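Local coordinates for protein phosphatase 2C (PDB 3D8K) that probably removes phosphate from phosphoserine and phosphothreonine residues of proteins, as a manganese- or magnesium-dependent phosphatase of the PP2C family, at residues G40-R45 against N75-V80; V179-R184 against A284-Y289. One frame throughout, in Å; residues are numbered along the deposited sequence.

Interaction 1. Residues G40-R45 against N75-V80. With SO4 (sulfate ion), chain H.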
loop_
_atom_site.group_PDB
_atom_site.type_symbol
_atom_site.label_atom_id
_atom_site.label_comp_id
_atom_site.label_asym_id
_atom_site.label_seq_id
_atom_site.Cartn_x
_atom_site.Cartn_y
_atom_site.Cartn_z
ATOM N N GLY C 40 -19.456 -2.071 9.037
ATOM C CA GLY C 40 -18.246 -2.859 9.173
ATOM C C GLY C 40 -17.784 -3.268 7.785
ATOM O O GLY C 40 -18.574 -3.200 6.830
HETATM N N MSE C 41 -16.528 -3.691 7.661
HETATM C CA MSE C 41 -15.976 -4.107 6.376
HETATM C C MSE C 41 -15.110 -5.366 6.516
HETATM O O MSE C 41 -14.009 -5.318 7.062
HETATM C CB MSE C 41 -15.141 -2.970 5.790
HETATM C CG MSE C 41 -14.558 -3.252 4.420
HETATM SE SE MSE C 41 -13.387 -1.749 3.873
HETATM C CE MSE C 41 -12.569 -2.625 2.282
ATOM N N LEU C 42 -15.615 -6.495 6.040
ATOM C CA LEU C 42 -14.868 -7.748 6.113
ATOM C C LEU C 42 -13.644 -7.572 5.239
ATOM O O LEU C 42 -13.755 -7.024 4.134
ATOM C CB LEU C 42 -15.697 -8.899 5.550
ATOM C CG LEU C 42 -17.109 -9.107 6.083
ATOM C CD1 LEU C 42 -17.813 -10.177 5.237
ATOM C CD2 LEU C 42 -17.043 -9.479 7.568
ATOM N N ARG C 43 -12.483 -8.035 5.693
ATOM C CA ARG C 43 -11.302 -7.866 4.865
ATOM C C ARG C 43 -11.413 -8.690 3.603
ATOM O O ARG C 43 -12.086 -9.723 3.571
ATOM C CB ARG C 43 -10.018 -8.208 5.630
ATOM C CG ARG C 43 -9.846 -9.640 6.068
ATOM C CD ARG C 43 -8.635 -9.756 6.997
ATOM N NE ARG C 43 -8.926 -9.324 8.367
ATOM C CZ ARG C 43 -8.003 -8.942 9.255
ATOM N NH1 ARG C 43 -6.717 -8.922 8.928
ATOM N NH2 ARG C 43 -8.368 -8.600 10.483
ATOM N N GLY C 44 -10.767 -8.205 2.551
ATOM C CA GLY C 44 -10.796 -8.889 1.275
ATOM C C GLY C 44 -12.166 -8.812 0.639
ATOM O O GLY C 44 -12.509 -9.655 -0.182
ATOM N N ARG C 45 -12.947 -7.800 1.011
ATOM C CA ARG C 45 -14.295 -7.640 0.471
ATOM C C ARG C 45 -14.777 -6.198 0.266
ATOM O O ARG C 45 -15.665 -5.724 0.976
ATOM C CB ARG C 45 -15.299 -8.387 1.357
ATOM C CG ARG C 45 -15.345 -9.891 1.145
ATOM C CD ARG C 45 -16.375 -10.550 2.066
ATOM N NE ARG C 45 -16.702 -11.913 1.646
ATOM C CZ ARG C 45 -15.813 -12.892 1.562
ATOM N NH1 ARG C 45 -14.548 -12.657 1.872
ATOM N NH2 ARG C 45 -16.181 -14.097 1.160
ATOM N N ASN C 75 -15.463 -12.681 9.238
ATOM C CA ASN C 75 -14.285 -12.757 8.391
ATOM C C ASN C 75 -13.894 -14.205 8.144
ATOM O O ASN C 75 -12.849 -14.491 7.569
ATOM C CB ASN C 75 -13.122 -12.003 9.027
ATOM C CG ASN C 75 -13.155 -10.532 8.710
ATOM O OD1 ASN C 75 -13.122 -10.137 7.538
ATOM N ND2 ASN C 75 -13.231 -9.704 9.744
ATOM N N ASP C 76 -14.743 -15.121 8.588
ATOM C CA ASP C 76 -14.491 -16.537 8.405
ATOM C C ASP C 76 -15.394 -17.094 7.319
ATOM O O ASP C 76 -15.219 -18.233 6.881
ATOM C CB ASP C 76 -14.701 -17.278 9.718
ATOM C CG ASP C 76 -13.557 -17.055 10.696
ATOM O OD1 ASP C 76 -13.809 -16.979 11.927
ATOM O OD2 ASP C 76 -12.402 -16.967 10.225
ATOM N N LEU C 77 -16.354 -16.285 6.878
ATOM C CA LEU C 77 -17.267 -16.687 5.807
ATOM C C LEU C 77 -16.445 -16.933 4.544
ATOM O O LEU C 77 -15.714 -16.042 4.087
ATOM C CB LEU C 77 -18.282 -15.574 5.520
ATOM C CG LEU C 77 -19.330 -15.263 6.583
ATOM C CD1 LEU C 77 -20.004 -13.940 6.259
ATOM C CD2 LEU C 77 -20.335 -16.395 6.649
ATOM N N ARG C 78 -16.554 -18.138 3.987
ATOM C CA ARG C 78 -15.816 -18.485 2.766
ATOM C C ARG C 78 -16.494 -17.885 1.559
ATOM O O ARG C 78 -16.009 -17.973 0.439
ATOM C CB ARG C 78 -15.741 -19.995 2.581
ATOM C CG ARG C 78 -14.960 -20.698 3.633
ATOM C CD ARG C 78 -14.519 -22.035 3.127
ATOM N NE ARG C 78 -13.816 -22.772 4.158
ATOM C CZ ARG C 78 -13.087 -23.855 3.934
ATOM N NH1 ARG C 78 -12.957 -24.335 2.704
ATOM N NH2 ARG C 78 -12.489 -24.462 4.946
ATOM N N ASP C 79 -17.645 -17.294 1.813
ATOM C CA ASP C 79 -18.438 -16.642 0.800
ATOM C C ASP C 79 -19.656 -16.166 1.551
ATOM O O ASP C 79 -19.946 -16.651 2.643
ATOM C CB ASP C 79 -18.818 -17.620 -0.306
ATOM C CG ASP C 79 -19.572 -16.949 -1.425
ATOM O OD1 ASP C 79 -19.220 -15.792 -1.752
ATOM O OD2 ASP C 79 -20.511 -17.571 -1.970
ATOM N N VAL C 80 -20.359 -15.197 0.996
ATOM C CA VAL C 80 -21.526 -14.685 1.680
ATOM C C VAL C 80 -22.781 -15.287 1.081
ATOM O O VAL C 80 -23.190 -14.935 -0.015
ATOM C CB VAL C 80 -21.559 -13.138 1.620
ATOM C CG1 VAL C 80 -21.200 -12.676 0.222
ATOM C CG2 VAL C 80 -22.932 -12.618 2.012
HETATM S S SO4 H . -13.281 -22.505 8.231
HETATM O O1 SO4 H . -13.603 -23.911 8.510
HETATM O O2 SO4 H . -13.103 -22.317 6.790
HETATM O O3 SO4 H . -14.378 -21.660 8.714
HETATM O O4 SO4 H . -12.033 -22.127 8.903
#

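Interaction 2. Residues V179-R184 against A284-Y289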
loop_
_atom_site.group_PDB
_atom_site.type_symbol
_atom_site.label_atom_id
_atom_site.label_comp_id
_atom_site.label_asym_id
_atom_site.label_seq_id
_atom_site.Cartn_x
_atom_site.Cartn_y
_atom_site.Cartn_z
ATOM N N VAL C 179 -36.727 -3.501 6.685
ATOM C CA VAL C 179 -37.533 -3.252 5.493
ATOM C C VAL C 179 -36.814 -2.518 4.369
ATOM O O VAL C 179 -35.908 -1.720 4.609
ATOM C CB VAL C 179 -38.810 -2.461 5.837
ATOM C CG1 VAL C 179 -39.443 -3.034 7.081
ATOM C CG2 VAL C 179 -38.487 -0.999 6.018
ATOM N N LEU C 180 -37.231 -2.796 3.139
ATOM C CA LEU C 180 -36.629 -2.169 1.969
ATOM C C LEU C 180 -37.546 -1.079 1.433
ATOM O O LEU C 180 -38.732 -1.322 1.195
ATOM C CB LEU C 180 -36.398 -3.208 0.865
ATOM C CG LEU C 180 -35.232 -3.046 -0.127
ATOM C CD1 LEU C 180 -35.687 -3.436 -1.528
ATOM C CD2 LEU C 180 -34.721 -1.619 -0.124
ATOM N N LYS C 181 -37.006 0.121 1.254
ATOM C CA LYS C 181 -37.793 1.226 0.713
ATOM C C LYS C 181 -37.412 1.440 -0.735
ATOM O O LYS C 181 -36.237 1.371 -1.101
ATOM C CB LYS C 181 -37.535 2.545 1.454
ATOM C CG LYS C 181 -38.308 2.744 2.735
ATOM C CD LYS C 181 -38.084 4.150 3.287
ATOM C CE LYS C 181 -38.792 5.210 2.460
ATOM N NZ LYS C 181 -40.251 4.925 2.294
ATOM N N SER C 182 -38.412 1.717 -1.557
ATOM C CA SER C 182 -38.183 1.970 -2.967
ATOM C C SER C 182 -39.301 2.896 -3.412
ATOM O O SER C 182 -40.455 2.465 -3.558
ATOM C CB SER C 182 -38.220 0.660 -3.756
ATOM O OG SER C 182 -37.603 0.804 -5.022
ATOM N N GLY C 183 -38.958 4.170 -3.599
ATOM C CA GLY C 183 -39.940 5.151 -4.022
ATOM C C GLY C 183 -40.968 5.370 -2.931
ATOM O O GLY C 183 -40.660 5.946 -1.888
ATOM N N ARG C 184 -42.194 4.913 -3.176
ATOM C CA ARG C 184 -43.276 5.036 -2.208
ATOM C C ARG C 184 -43.613 3.642 -1.736
ATOM O O ARG C 184 -44.651 3.405 -1.121
ATOM C CB ARG C 184 -44.514 5.672 -2.847
ATOM C CG ARG C 184 -44.654 7.161 -2.590
ATOM C CD ARG C 184 -44.630 7.433 -1.101
ATOM N NE ARG C 184 -45.115 8.761 -0.737
ATOM C CZ ARG C 184 -44.755 9.895 -1.328
ATOM N NH1 ARG C 184 -43.898 9.891 -2.347
ATOM N NH2 ARG C 184 -45.232 11.047 -0.876
ATOM N N ALA C 284 -46.420 0.859 5.895
ATOM C CA ALA C 284 -47.050 2.104 5.495
ATOM C C ALA C 284 -46.230 3.266 6.036
ATOM O O ALA C 284 -45.695 4.066 5.266
ATOM C CB ALA C 284 -48.478 2.159 6.020
ATOM N N ALA C 285 -46.106 3.332 7.357
ATOM C CA ALA C 285 -45.352 4.396 8.007
ATOM C C ALA C 285 -43.963 4.592 7.401
ATOM O O ALA C 285 -43.617 5.684 6.944
ATOM C CB ALA C 285 -45.234 4.111 9.492
ATOM N N ILE C 286 -43.160 3.538 7.409
ATOM C CA ILE C 286 -41.818 3.625 6.861
ATOM C C ILE C 286 -41.854 4.103 5.416
ATOM O O ILE C 286 -40.877 4.664 4.911
ATOM C CB ILE C 286 -41.099 2.265 6.973
ATOM C CG1 ILE C 286 -40.772 2.003 8.445
ATOM C CG2 ILE C 286 -39.831 2.252 6.133
ATOM C CD1 ILE C 286 -40.683 0.545 8.814
ATOM N N ALA C 287 -42.984 3.895 4.755
ATOM C CA ALA C 287 -43.116 4.337 3.377
ATOM C C ALA C 287 -43.255 5.873 3.318
ATOM O O ALA C 287 -42.867 6.507 2.343
ATOM C CB ALA C 287 -44.302 3.668 2.737
ATOM N N LEU C 288 -43.806 6.467 4.369
ATOM C CA LEU C 288 -43.941 7.916 4.428
ATOM C C LEU C 288 -42.550 8.559 4.448
ATOM O O LEU C 288 -42.281 9.477 3.680
ATOM C CB LEU C 288 -44.693 8.340 5.689
ATOM C CG LEU C 288 -46.176 8.016 5.871
ATOM C CD1 LEU C 288 -47.004 8.696 4.807
ATOM C CD2 LEU C 288 -46.372 6.543 5.817
ATOM N N TYR C 289 -41.682 8.065 5.333
ATOM C CA TYR C 289 -40.305 8.554 5.511
ATOM C C TYR C 289 -39.591 9.013 4.238
ATOM O O TYR C 289 -39.692 8.386 3.189
ATOM C CB TYR C 289 -39.457 7.477 6.210
ATOM C CG TYR C 289 -39.874 7.198 7.633
ATOM C CD1 TYR C 289 -39.608 5.965 8.227
ATOM C CD2 TYR C 289 -40.548 8.162 8.389
ATOM C CE1 TYR C 289 -40.009 5.691 9.538
ATOM C CE2 TYR C 289 -40.952 7.902 9.700
ATOM C CZ TYR C 289 -40.680 6.663 10.266
ATOM O OH TYR C 289 -41.081 6.390 11.556
#

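Interaction 1. Residues G40-R45 against N75-V80
Asn75 reaches across to Leu42 and Arg43 with its side-chain amide. It is the first residue to leave helical geometry after helix 61-74. From CB, a chi1 of -85° swings CG away from the carbonyl carbon and out toward Arg43. Asn75 CG comes to 4.0 Å from Arg43 N. OD1 does most of the touching. Asn75 OD1 lies 3.3 Å from Leu42 CA and accepts a hydrogen bond of 2.9 Å from Arg43 N. The donor sits in the carbonyl plane, with a C=O...N angle of 148°. At the other branch, ND2 bonds weakly back to Met71 O in the helix. The amide is therefore held from two sides. The Asn75 and Arg43 side chains cross at about a right angle, and Arg43 CG passes 3.6 Å from Asn75 OD1.

Residues 42-45 form a type II turn with Gly44 at positive phi. Beyond it, Arg45 extends its chain toward residues 77-80. Arg45 NH2 reaches 3.5 Å from Leu77 O and 3.4 Å from Asp79 CA. Asp79 OD1 lies beyond salt-bridge range. Arg78 faces away, and both NE and NH2 bond to sulfate O2, NE at 2.8 Å. Arg156 of the second subunit also binds this ion. The chemistry implies a turn tied to a helix end by one amide, beside a sulfate, probably from the crystallisation liquor, that two subunits bind.

Interaction 2. Residues V179-R184 against A284-Y289
Val179 and Ile286 point their branches at each other, tip to tip. Val179 CG2 and Ile286 CG2 meet at 3.5 Å, and Ile286 CD1 lies 3.9 Å from the same Val179 methyl. The Ile286 CG2 branch is also touched by Lys181, whose CG comes to 3.8 Å from it. Lys181 runs at a slant across Ile286 rather than end-on. Its chain then bends at chi3 (72°) and again at chi4, which turns the ammonium group to the helix backbone. There Lys181 NZ donates to Ile286 O at 2.7 Å, with a C=O...N angle of 129° and the donor tilted from the carbonyl plane. A weak bond runs from Lys181 NZ to Ala287 O at 3.1 Å. Lys181 is buried, so these two carbonyls help to satisfy its ammonium. Both belong to the last turn of the helix, where a positive charge would probably be favoured. One atom short of the ammonium, Lys181 CE passes 3.4 Å from Tyr289 O. At the turn after the strand, Arg184 O packs on Ala287 CB.

The axes of strand segment 179-182 and helix segment 284-288 approach to 9.1 Å and cross at -45°. Strand 177-182 pairs with strands 264-268 and 185-188 in an antiparallel sheet. Helix 279-288 lies on this sheet, with Ala287 touching Ala186 of strand 185-188. Tyr289, just past the helix, packs on Met303 and Asn306 of helix 296-309.

The two contacts lie on opposite sides of the chain's centre. Their own centres are 30 Å apart, and their nearest atoms are about 16 Å apart. They do not touch. Along the chain, interaction 1 closes before interaction 2 opens. PP2C phosphatases are built on a central sandwich of two antiparallel sheets flanked by helices. Interaction 1 belongs to the sheet holding strand 35-41 and the helical layer outside it. Interaction 2 belongs to the other sheet, through strand 177-182, and its helix 279-288. The sulfate is probably from the crystallisation liquor. It marks a subunit boundary at interaction 1, whereas no other protein chain of the assembly touches interaction 2.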